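Local coordinates for protein 6-phospho-alpha-glucosidase (Merdibacter massiliensis, PDB 6VC6) that hydrolyses 6-phospho-alpha-glucosides, probably by the NAD- and manganese-dependent redox mechanism of family 4 glycosyl hydrolases, at residues G12-K21 with R291-C299; S402-F410 with A422-I430. All blocks are in the same frame, centred on the assembly; numbering follows the deposited sequence.

Contact 1: G12-K21 with R291-C299; sequences GSTYTPGFLK and REKRVFAEC. With NAD (nicotinamide-adenine-dinucleotide), chain G; G6P (6-O-phosphono-alpha-D-glucopyranose), chain F.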
loop_
_atom_site.group_PDB
_atom_site.type_symbol
_atom_site.label_atom_id
_atom_site.label_comp_id
_atom_site.label_asym_id
_atom_site.label_seq_id
_atom_site.Cartn_x
_atom_site.Cartn_y
_atom_site.Cartn_z
ATOM N N GLY A 12 -10.633 12.694 2.053
ATOM C CA GLY A 12 -11.234 12.348 3.322
ATOM C C GLY A 12 -10.550 11.234 4.077
ATOM O O GLY A 12 -11.073 10.775 5.096
ATOM N N SER A 13 -9.390 10.782 3.609
ATOM C CA SER A 13 -8.688 9.690 4.265
ATOM C C SER A 13 -8.096 10.143 5.594
ATOM O O SER A 13 -7.785 11.321 5.794
ATOM C CB SER A 13 -7.582 9.149 3.361
ATOM O OG SER A 13 -6.559 8.529 4.123
ATOM N N THR A 14 -7.939 9.184 6.509
ATOM C CA THR A 14 -7.324 9.474 7.800
ATOM C C THR A 14 -5.857 9.861 7.668
ATOM O O THR A 14 -5.303 10.464 8.593
ATOM C CB THR A 14 -7.454 8.267 8.731
ATOM O OG1 THR A 14 -6.692 7.172 8.209
ATOM C CG2 THR A 14 -8.912 7.850 8.861
ATOM N N TYR A 15 -5.217 9.528 6.547
ATOM C CA TYR A 15 -3.826 9.885 6.307
ATOM C C TYR A 15 -3.657 11.283 5.727
ATOM O O TYR A 15 -2.534 11.798 5.715
ATOM C CB TYR A 15 -3.172 8.873 5.359
ATOM C CG TYR A 15 -3.076 7.466 5.908
ATOM C CD1 TYR A 15 -2.059 7.109 6.784
ATOM C CD2 TYR A 15 -3.995 6.493 5.539
ATOM C CE1 TYR A 15 -1.964 5.823 7.283
ATOM C CE2 TYR A 15 -3.909 5.204 6.033
ATOM C CZ TYR A 15 -2.892 4.876 6.903
ATOM O OH TYR A 15 -2.803 3.594 7.396
ATOM N N THR A 16 -4.736 11.903 5.246
ATOM C CA THR A 16 -4.612 13.210 4.604
ATOM C C THR A 16 -4.088 14.299 5.537
ATOM O O THR A 16 -3.226 15.079 5.094
ATOM C CB THR A 16 -5.957 13.616 3.986
ATOM O OG1 THR A 16 -6.364 12.627 3.033
ATOM C CG2 THR A 16 -5.840 14.963 3.286
ATOM N N PRO A 17 -4.541 14.427 6.793
ATOM C CA PRO A 17 -3.913 15.428 7.675
ATOM C C PRO A 17 -2.414 15.234 7.827
ATOM O O PRO A 17 -1.672 16.222 7.904
ATOM C CB PRO A 17 -4.654 15.235 9.004
ATOM C CG PRO A 17 -5.984 14.715 8.604
ATOM C CD PRO A 17 -5.717 13.809 7.437
ATOM N N GLY A 18 -1.945 13.985 7.862
ATOM C CA GLY A 18 -0.513 13.745 7.886
ATOM C C GLY A 18 0.189 14.234 6.635
ATOM O O GLY A 18 1.367 14.598 6.679
ATOM N N PHE A 19 -0.521 14.251 5.504
ATOM C CA PHE A 19 0.060 14.780 4.274
ATOM C C PHE A 19 0.139 16.301 4.313
ATOM O O PHE A 19 1.143 16.886 3.886
ATOM C CB PHE A 19 -0.756 14.319 3.068
ATOM C CG PHE A 19 -0.302 13.010 2.491
ATOM C CD1 PHE A 19 -0.889 11.821 2.891
ATOM C CD2 PHE A 19 0.711 12.967 1.547
ATOM C CE1 PHE A 19 -0.474 10.614 2.361
ATOM C CE2 PHE A 19 1.131 11.763 1.013
ATOM C CZ PHE A 19 0.536 10.585 1.421
ATOM N N LEU A 20 -0.910 16.958 4.816
ATOM C CA LEU A 20 -0.919 18.416 4.861
ATOM C C LEU A 20 0.179 18.950 5.771
ATOM O O LEU A 20 0.788 19.987 5.482
ATOM C CB LEU A 20 -2.288 18.919 5.322
ATOM C CG LEU A 20 -3.507 18.375 4.572
ATOM C CD1 LEU A 20 -4.785 19.005 5.103
ATOM C CD2 LEU A 20 -3.370 18.610 3.076
ATOM N N LYS A 21 0.447 18.254 6.879
ATOM C CA LYS A 21 1.525 18.675 7.767
ATOM C C LYS A 21 2.892 18.358 7.176
ATOM O O LYS A 21 3.864 19.073 7.448
ATOM C CB LYS A 21 1.364 18.013 9.135
ATOM C CG LYS A 21 0.170 18.522 9.928
ATOM C CD LYS A 21 -0.557 17.387 10.634
ATOM C CE LYS A 21 -0.172 17.305 12.100
ATOM N NZ LYS A 21 -1.183 16.551 12.892
ATOM N N ARG A 291 -7.166 5.186 14.881
ATOM C CA ARG A 291 -6.614 6.234 14.027
ATOM C C ARG A 291 -7.711 7.144 13.490
ATOM O O ARG A 291 -7.565 8.371 13.478
ATOM C CB ARG A 291 -5.823 5.613 12.872
ATOM C CG ARG A 291 -5.700 6.520 11.652
ATOM C CD ARG A 291 -4.674 5.996 10.662
ATOM N NE ARG A 291 -5.276 5.104 9.676
ATOM C CZ ARG A 291 -5.060 3.794 9.625
ATOM N NH1 ARG A 291 -4.251 3.218 10.504
ATOM N NH2 ARG A 291 -5.651 3.061 8.693
ATOM N N GLU A 292 -8.823 6.560 13.038
ATOM C CA GLU A 292 -9.893 7.366 12.460
ATOM C C GLU A 292 -10.498 8.319 13.486
ATOM O O GLU A 292 -10.801 9.472 13.158
ATOM C CB GLU A 292 -10.977 6.470 11.857
ATOM C CG GLU A 292 -12.040 7.259 11.096
ATOM C CD GLU A 292 -13.310 6.468 10.835
ATOM O OE1 GLU A 292 -13.923 5.974 11.806
ATOM O OE2 GLU A 292 -13.702 6.353 9.656
ATOM N N LYS A 293 -10.651 7.847 14.704
ATOM C CA LYS A 293 -11.243 8.654 15.740
ATOM C C LYS A 293 -10.328 9.775 16.185
ATOM O O LYS A 293 -10.754 10.897 16.307
ATOM C CB LYS A 293 -11.648 7.791 16.916
ATOM C CG LYS A 293 -12.564 8.495 17.885
ATOM C CD LYS A 293 -12.492 7.852 19.248
ATOM C CE LYS A 293 -13.781 8.077 20.014
ATOM N NZ LYS A 293 -13.756 9.341 20.805
ATOM N N ARG A 294 -9.063 9.471 16.391
ATOM C CA ARG A 294 -8.112 10.468 16.870
ATOM C C ARG A 294 -7.889 11.554 15.828
ATOM O O ARG A 294 -7.849 12.744 16.163
ATOM C CB ARG A 294 -6.787 9.805 17.244
ATOM C CG ARG A 294 -6.864 8.867 18.436
ATOM C CD ARG A 294 -5.480 8.390 18.842
ATOM N NE ARG A 294 -4.754 7.812 17.715
ATOM C CZ ARG A 294 -4.690 6.510 17.457
ATOM N NH1 ARG A 294 -5.310 5.644 18.248
ATOM N NH2 ARG A 294 -4.006 6.072 16.409
ATOM N N VAL A 295 -7.764 11.164 14.558
ATOM C CA VAL A 295 -7.445 12.125 13.509
ATOM C C VAL A 295 -8.617 13.067 13.259
ATOM O O VAL A 295 -8.440 14.287 13.162
ATOM C CB VAL A 295 -7.023 11.383 12.227
ATOM C CG1 VAL A 295 -7.228 12.263 11.005
ATOM C CG2 VAL A 295 -5.573 10.935 12.332
ATOM N N PHE A 296 -9.834 12.524 13.159
ATOM C CA PHE A 296 -10.992 13.378 12.914
ATOM C C PHE A 296 -11.327 14.239 14.127
ATOM O O PHE A 296 -11.895 15.325 13.973
ATOM C CB PHE A 296 -12.198 12.532 12.509
ATOM C CG PHE A 296 -12.264 12.239 11.037
ATOM C CD1 PHE A 296 -12.827 13.149 10.158
ATOM C CD2 PHE A 296 -11.757 11.053 10.530
ATOM C CE1 PHE A 296 -12.886 12.882 8.803
ATOM C CE2 PHE A 296 -11.814 10.781 9.176
ATOM C CZ PHE A 296 -12.379 11.696 8.311
ATOM N N ALA A 297 -10.985 13.779 15.333
ATOM C CA ALA A 297 -11.269 14.571 16.526
ATOM C C ALA A 297 -10.336 15.769 16.633
ATOM O O ALA A 297 -10.753 16.848 17.073
ATOM C CB ALA A 297 -11.168 13.702 17.780
ATOM N N GLU A 298 -9.071 15.597 16.236
ATOM C CA GLU A 298 -7.974 16.551 16.102
ATOM C C GLU A 298 -8.399 17.761 15.278
ATOM O O GLU A 298 -7.994 18.893 15.568
ATOM C CB GLU A 298 -6.761 15.878 15.462
ATOM C CG GLU A 298 -5.431 16.455 15.938
ATOM C CD GLU A 298 -4.366 16.501 14.862
ATOM O OE1 GLU A 298 -3.753 17.572 14.675
ATOM O OE2 GLU A 298 -4.115 15.455 14.225
ATOM N N CYS A 299 -8.809 17.345 14.076
ATOM C CA CYS A 299 -9.257 18.296 13.064
ATOM C C CYS A 299 -10.447 19.100 13.563
ATOM O O CYS A 299 -10.525 20.312 13.336
ATOM C CB CYS A 299 -9.608 17.562 11.769
ATOM S SG CYS A 299 -8.212 16.764 10.934
HETATM P PA NAD G . -10.173 5.840 4.748
HETATM O O1A NAD G . -9.903 6.609 6.019
HETATM O O2A NAD G . -11.502 5.151 4.552
HETATM O O5B NAD G . -9.931 6.821 3.497
HETATM C C5B NAD G . -10.420 6.479 2.205
HETATM C C4B NAD G . -10.948 7.727 1.517
HETATM O O4B NAD G . -11.034 7.507 0.108
HETATM C C3B NAD G . -12.346 8.060 2.013
HETATM O O3B NAD G . -12.395 9.429 2.419
HETATM C C2B NAD G . -13.251 7.855 0.818
HETATM O O2B NAD G . -14.262 8.864 0.770
HETATM C C1B NAD G . -12.301 7.971 -0.361
HETATM N N9A NAD G . -12.769 7.184 -1.528
HETATM C C8A NAD G . -13.295 5.944 -1.513
HETATM N N7A NAD G . -13.621 5.540 -2.768
HETATM C C5A NAD G . -13.305 6.541 -3.611
HETATM C C6A NAD G . -13.386 6.782 -5.072
HETATM N N6A NAD G . -13.885 5.843 -5.911
HETATM N N1A NAD G . -12.944 7.971 -5.539
HETATM C C2A NAD G . -12.444 8.915 -4.719
HETATM N N3A NAD G . -12.342 8.764 -3.387
HETATM C C4A NAD G . -12.750 7.622 -2.786
HETATM O O3 NAD G . -9.006 4.753 4.529
HETATM P PN NAD G . -7.549 4.897 5.193
HETATM O O1N NAD G . -7.462 3.942 6.361
HETATM O O2N NAD G . -7.212 6.359 5.370
HETATM O O5D NAD G . -6.649 4.311 3.999
HETATM C C5D NAD G . -6.336 5.124 2.871
HETATM C C4D NAD G . -5.774 4.230 1.776
HETATM O O4D NAD G . -4.346 4.214 1.842
HETATM C C3D NAD G . -6.246 2.795 1.964
HETATM O O3D NAD G . -6.703 2.287 0.709
HETATM C C2D NAD G . -5.005 2.034 2.370
HETATM O O2D NAD G . -5.028 0.699 1.864
HETATM C C1D NAD G . -3.912 2.860 1.719
HETATM N N1N NAD G . -2.602 2.637 2.326
HETATM C C2N NAD G . -1.680 2.043 1.568
HETATM C C3N NAD G . -0.410 1.789 2.052
HETATM C C7N NAD G . 0.586 1.115 1.157
HETATM O O7N NAD G . 1.618 0.672 1.633
HETATM N N7N NAD G . 0.305 1.011 -0.142
HETATM C C4N NAD G . -0.090 2.172 3.348
HETATM C C5N NAD G . -1.069 2.786 4.123
HETATM C C6N NAD G . -2.330 3.017 3.581
HETATM C C1 G6P F . 1.012 -1.817 6.128
HETATM C C2 G6P F . 0.902 -1.818 4.597
HETATM C C3 G6P F . -0.331 -1.119 4.054
HETATM C C4 G6P F . -1.519 -1.480 4.916
HETATM C C5 G6P F . -1.300 -0.842 6.275
HETATM C C6 G6P F . -2.413 -1.269 7.222
HETATM O O1 G6P F . 2.259 -1.226 6.516
HETATM O O2 G6P F . 2.071 -1.202 4.039
HETATM O O3 G6P F . -0.575 -1.505 2.698
HETATM O O4 G6P F . -2.713 -0.965 4.321
HETATM O O5 G6P F . -0.061 -1.221 6.885
HETATM O O6 G6P F . -2.560 -0.279 8.233
HETATM P P G6P F . -3.846 -0.284 9.198
HETATM O O1P G6P F . -4.884 0.450 8.383
HETATM O O2P G6P F . -4.147 -1.747 9.423
HETATM O O3P G6P F . -3.371 0.437 10.437
#
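The Arg291 guanidinium lies against Tyr15, whose OH sits 3.1 Å above the centre of one guanidinium face; ring and guanidinium planes are 28° apart. Arg291 CD lies over one face of the Tyr15 ring, offset toward the rim, with NAD O5D in plane at the ring's edge. At the guanidinium edge are Thr14 OG1, NAD O1N and the G6P phosphate. Arg291 NE gives its hydrogen to Thr14 OG1 at 2.9 Å, within the guanidinium plane. NH2 divides its hydrogens between G6P O1P (2.7 Å) and NAD O1N, and NH1 donates to G6P O3P, N-H...O 167°. Thr14 OG1 stands between its backbone N and carbonyl carbon (chi1 66°), facing both Arg291 NE and NAD O2N, to which it donates. Ser13 OG donates to the same NAD O2N at 2.6 Å, and accepts from Tyr15 N as the chain turns into helix 16-25. The Phe296 ring edge faces Gly12 O and Thr14 CG2. Pro17 CG rests on Val295 CG1 (3.7 Å) and Cys299 SG, and Lys21 and Glu298 form a salt bridge whose hydrogen bond, Lys21 NZ to Glu298 OE1, is weak at 3.3 Å. This is the glycine-rich turn of a Rossmann-type NAD site, closed by an arginine from helix 291-305. With four N-H bonds to oxygens at its edge, the guanidinium is fixed in its rotation and probably offsets negative charge on cofactor and sugar phosphate.

Contact 2: S402-F410 with A422-I430; sequences SYQKALEAF and AREILDAMI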
loop_
_atom_site.group_PDB
_atom_site.type_symbol
_atom_site.label_atom_id
_atom_site.label_comp_id
_atom_site.label_asym_id
_atom_site.label_seq_id
_atom_site.Cartn_x
_atom_site.Cartn_y
_atom_site.Cartn_z
ATOM N N SER A 402 -16.513 -13.159 -14.976
ATOM C CA SER A 402 -16.504 -14.614 -14.869
ATOM C C SER A 402 -16.512 -15.022 -13.401
ATOM O O SER A 402 -15.533 -14.795 -12.681
ATOM C CB SER A 402 -15.290 -15.196 -15.588
ATOM O OG SER A 402 -15.223 -16.601 -15.424
ATOM N N TYR A 403 -17.618 -15.630 -12.963
ATOM C CA TYR A 403 -17.646 -16.259 -11.646
ATOM C C TYR A 403 -16.612 -17.372 -11.558
ATOM O O TYR A 403 -15.991 -17.575 -10.508
ATOM C CB TYR A 403 -19.052 -16.796 -11.360
ATOM C CG TYR A 403 -19.215 -17.512 -10.032
ATOM C CD1 TYR A 403 -18.880 -18.855 -9.893
ATOM C CD2 TYR A 403 -19.723 -16.849 -8.923
ATOM C CE1 TYR A 403 -19.033 -19.509 -8.685
ATOM C CE2 TYR A 403 -19.882 -17.497 -7.710
ATOM C CZ TYR A 403 -19.534 -18.827 -7.598
ATOM O OH TYR A 403 -19.689 -19.476 -6.394
ATOM N N GLN A 404 -16.411 -18.103 -12.659
ATOM C CA GLN A 404 -15.482 -19.229 -12.654
ATOM C C GLN A 404 -14.052 -18.769 -12.403
ATOM O O GLN A 404 -13.289 -19.444 -11.702
ATOM C CB GLN A 404 -15.582 -19.989 -13.976
ATOM C CG GLN A 404 -14.661 -21.193 -14.077
ATOM C CD GLN A 404 -14.983 -22.258 -13.048
ATOM O OE1 GLN A 404 -16.148 -22.509 -12.739
ATOM N NE2 GLN A 404 -13.947 -22.889 -12.508
ATOM N N LYS A 405 -13.669 -17.621 -12.968
ATOM C CA LYS A 405 -12.328 -17.097 -12.729
ATOM C C LYS A 405 -12.147 -16.694 -11.270
ATOM O O LYS A 405 -11.078 -16.911 -10.689
ATOM C CB LYS A 405 -12.054 -15.911 -13.653
ATOM C CG LYS A 405 -11.673 -16.301 -15.071
ATOM C CD LYS A 405 -10.459 -17.214 -15.085
ATOM C CE LYS A 405 -10.133 -17.676 -16.496
ATOM N NZ LYS A 405 -9.143 -16.783 -17.158
ATOM N N ALA A 406 -13.182 -16.109 -10.664
ATOM C CA ALA A 406 -13.099 -15.733 -9.256
ATOM C C ALA A 406 -13.001 -16.962 -8.363
ATOM O O ALA A 406 -12.273 -16.954 -7.364
ATOM C CB ALA A 406 -14.304 -14.878 -8.869
ATOM N N LEU A 407 -13.727 -18.030 -8.706
ATOM C CA LEU A 407 -13.663 -19.254 -7.915
ATOM C C LEU A 407 -12.273 -19.873 -7.970
ATOM O O LEU A 407 -11.755 -20.349 -6.952
ATOM C CB LEU A 407 -14.715 -20.250 -8.404
ATOM C CG LEU A 407 -14.704 -21.626 -7.736
ATOM C CD1 LEU A 407 -15.054 -21.509 -6.260
ATOM C CD2 LEU A 407 -15.657 -22.575 -8.444
ATOM N N GLU A 408 -11.651 -19.876 -9.151
ATOM C CA GLU A 408 -10.306 -20.429 -9.274
ATOM C C GLU A 408 -9.286 -19.562 -8.546
ATOM O O GLU A 408 -8.326 -20.081 -7.965
ATOM C CB GLU A 408 -9.935 -20.580 -10.749
ATOM C CG GLU A 408 -10.779 -21.608 -11.489
ATOM C CD GLU A 408 -10.612 -21.538 -12.994
ATOM O OE1 GLU A 408 -9.806 -20.708 -13.468
ATOM O OE2 GLU A 408 -11.287 -22.312 -13.704
ATOM N N ALA A 409 -9.480 -18.241 -8.562
ATOM C CA ALA A 409 -8.588 -17.356 -7.819
ATOM C C ALA A 409 -8.709 -17.588 -6.319
ATOM O O ALA A 409 -7.698 -17.621 -5.606
ATOM C CB ALA A 409 -8.888 -15.897 -8.162
ATOM N N PHE A 410 -9.937 -17.753 -5.823
ATOM C CA PHE A 410 -10.133 -18.030 -4.404
ATOM C C PHE A 410 -9.566 -19.393 -4.023
ATOM O O PHE A 410 -8.893 -19.525 -2.996
ATOM C CB PHE A 410 -11.621 -17.957 -4.058
ATOM C CG PHE A 410 -12.109 -16.573 -3.735
ATOM C CD1 PHE A 410 -11.896 -15.522 -4.612
ATOM C CD2 PHE A 410 -12.793 -16.324 -2.555
ATOM C CE1 PHE A 410 -12.350 -14.249 -4.318
ATOM C CE2 PHE A 410 -13.249 -15.054 -2.254
ATOM C CZ PHE A 410 -13.027 -14.014 -3.136
ATOM N N ALA A 422 -13.829 -21.927 -0.917
ATOM C CA ALA A 422 -13.767 -20.805 -1.846
ATOM C C ALA A 422 -15.159 -20.408 -2.322
ATOM O O ALA A 422 -15.511 -19.223 -2.328
ATOM C CB ALA A 422 -12.871 -21.154 -3.035
ATOM N N ARG A 423 -15.966 -21.391 -2.728
ATOM C CA ARG A 423 -17.320 -21.091 -3.183
ATOM C C ARG A 423 -18.173 -20.532 -2.051
ATOM O O ARG A 423 -18.981 -19.621 -2.267
ATOM C CB ARG A 423 -17.967 -22.345 -3.772
ATOM C CG ARG A 423 -19.384 -22.125 -4.279
ATOM C CD ARG A 423 -20.026 -23.426 -4.736
ATOM N NE ARG A 423 -19.384 -23.974 -5.928
ATOM C CZ ARG A 423 -19.636 -23.566 -7.168
ATOM N NH1 ARG A 423 -20.516 -22.598 -7.386
ATOM N NH2 ARG A 423 -19.006 -24.124 -8.192
ATOM N N GLU A 424 -18.004 -21.063 -0.837
ATOM C CA GLU A 424 -18.768 -20.572 0.306
ATOM C C GLU A 424 -18.451 -19.109 0.590
ATOM O O GLU A 424 -19.357 -18.289 0.779
ATOM C CB GLU A 424 -18.480 -21.439 1.532
ATOM C CG GLU A 424 -19.215 -21.014 2.793
ATOM C CD GLU A 424 -18.902 -21.911 3.977
ATOM O OE1 GLU A 424 -17.834 -22.558 3.967
ATOM O OE2 GLU A 424 -19.725 -21.970 4.914
ATOM N N ILE A 425 -17.163 -18.761 0.615
ATOM C CA ILE A 425 -16.775 -17.381 0.884
ATOM C C ILE A 425 -17.140 -16.480 -0.289
ATOM O O ILE A 425 -17.679 -15.384 -0.100
ATOM C CB ILE A 425 -15.274 -17.300 1.214
ATOM C CG1 ILE A 425 -14.962 -18.097 2.484
ATOM C CG2 ILE A 425 -14.840 -15.851 1.376
ATOM C CD1 ILE A 425 -13.509 -18.037 2.902
ATOM N N LEU A 426 -16.862 -16.929 -1.518
ATOM C CA LEU A 426 -17.136 -16.106 -2.693
ATOM C C LEU A 426 -18.613 -15.739 -2.785
ATOM O O LEU A 426 -18.955 -14.596 -3.111
ATOM C CB LEU A 426 -16.685 -16.834 -3.960
ATOM C CG LEU A 426 -17.004 -16.187 -5.309
ATOM C CD1 LEU A 426 -16.488 -14.756 -5.366
ATOM C CD2 LEU A 426 -16.422 -17.016 -6.445
ATOM N N ASP A 427 -19.501 -16.694 -2.501
ATOM C CA ASP A 427 -20.930 -16.403 -2.537
ATOM C C ASP A 427 -21.310 -15.378 -1.476
ATOM O O ASP A 427 -22.155 -14.507 -1.717
ATOM C CB ASP A 427 -21.734 -17.690 -2.353
ATOM C CG ASP A 427 -21.693 -18.581 -3.579
ATOM O OD1 ASP A 427 -21.163 -18.138 -4.620
ATOM O OD2 ASP A 427 -22.191 -19.724 -3.503
ATOM N N ALA A 428 -20.692 -15.463 -0.295
ATOM C CA ALA A 428 -20.967 -14.485 0.752
ATOM C C ALA A 428 -20.453 -13.101 0.378
ATOM O O ALA A 428 -21.071 -12.094 0.741
ATOM C CB ALA A 428 -20.351 -14.941 2.074
HETATM N N MSE A 429 -19.340 -13.028 -0.346
HETATM C CA MSE A 429 -18.758 -11.751 -0.745
HETATM C C MSE A 429 -19.597 -11.073 -1.824
HETATM O O MSE A 429 -19.762 -9.854 -1.819
HETATM C CB MSE A 429 -17.326 -11.950 -1.249
HETATM C CG MSE A 429 -16.383 -12.587 -0.242
HETATM SE SE MSE A 429 -15.465 -11.314 0.903
HETATM C CE MSE A 429 -16.825 -11.105 2.268
ATOM N N ILE A 430 -20.120 -11.881 -2.750
ATOM C CA ILE A 430 -20.924 -11.346 -3.848
ATOM C C ILE A 430 -22.146 -10.613 -3.309
ATOM O O ILE A 430 -22.554 -9.575 -3.847
ATOM C CB ILE A 430 -21.320 -12.481 -4.814
ATOM C CG1 ILE A 430 -20.107 -12.949 -5.619
ATOM C CG2 ILE A 430 -22.439 -12.036 -5.751
ATOM C CD1 ILE A 430 -20.385 -14.152 -6.493
HETATM O O HOH W 1 -18.379 -23.813 -11.526
#
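Tyr403 and Leu426 run antiparallel alongside one another, so that Leu426 CD2 lies over one face of the Tyr403 ring, 4.0 Å from its centroid in a CH-pi contact. With CG anti to the backbone N (chi1 178°), the ring enters a hole formed by Arg423, Leu426, Asp427 and Ile430. Asp427 crosses it at about a right angle and accepts the hydroxyl hydrogen on the syn side of OD1, 28° out of the carboxylate plane, 2.7 Å from Tyr403 OH; Ile430 CD1 touches the ring edge at CE2. Losing the ring to an alanine here is likely to leave Asp427 OD1 without its hydroxyl donor and open a gap beside Leu426 and Ile430. Leu426 is the reciprocal knob, among Tyr403, Ala406, Leu407 and Phe410. Phe410 and Leu426 side chains cross at about a right angle; Leu426 CB and CD1 lie over one face of the Phe410 ring, CD1 offset toward the rim, and Ile425 CG2 is at the ring's edge, 4.0 Å from Phe410 CE2. Phe410 CB abuts Ala422 CB at 3.6 Å. Segments 403-410 and 422-430 cross at 125° with knobs-into-holes packing, bordered by helix 113-136 and Trp437. The contact is therefore mainly apolar, with one hydroxyl-carboxylate bond, probably strengthened by the charge on Asp427.

Overall arrangement
Contact 1 and contact 2 occupy separate parts of this single-chain assembly, their centres 35 Å apart and their nearest atoms about 19 Å apart. Contact 1 joins the start of the nucleotide-binding region to a helix 270 residues later, and borders the catalytic site: it touches both NAD and G6P, and the Tyr15 side chain is about 9 Å from the manganese ion held by Cys170 and His200. Contact 2 is local, pairing two helices near the C-terminus with 11 residues between the segments, and holds none of the ligand-pocket residues. Helix 89-102 packs on segment 422-430 through Ile99 and carries Arg93, which is hydrogen-bonded to G6P.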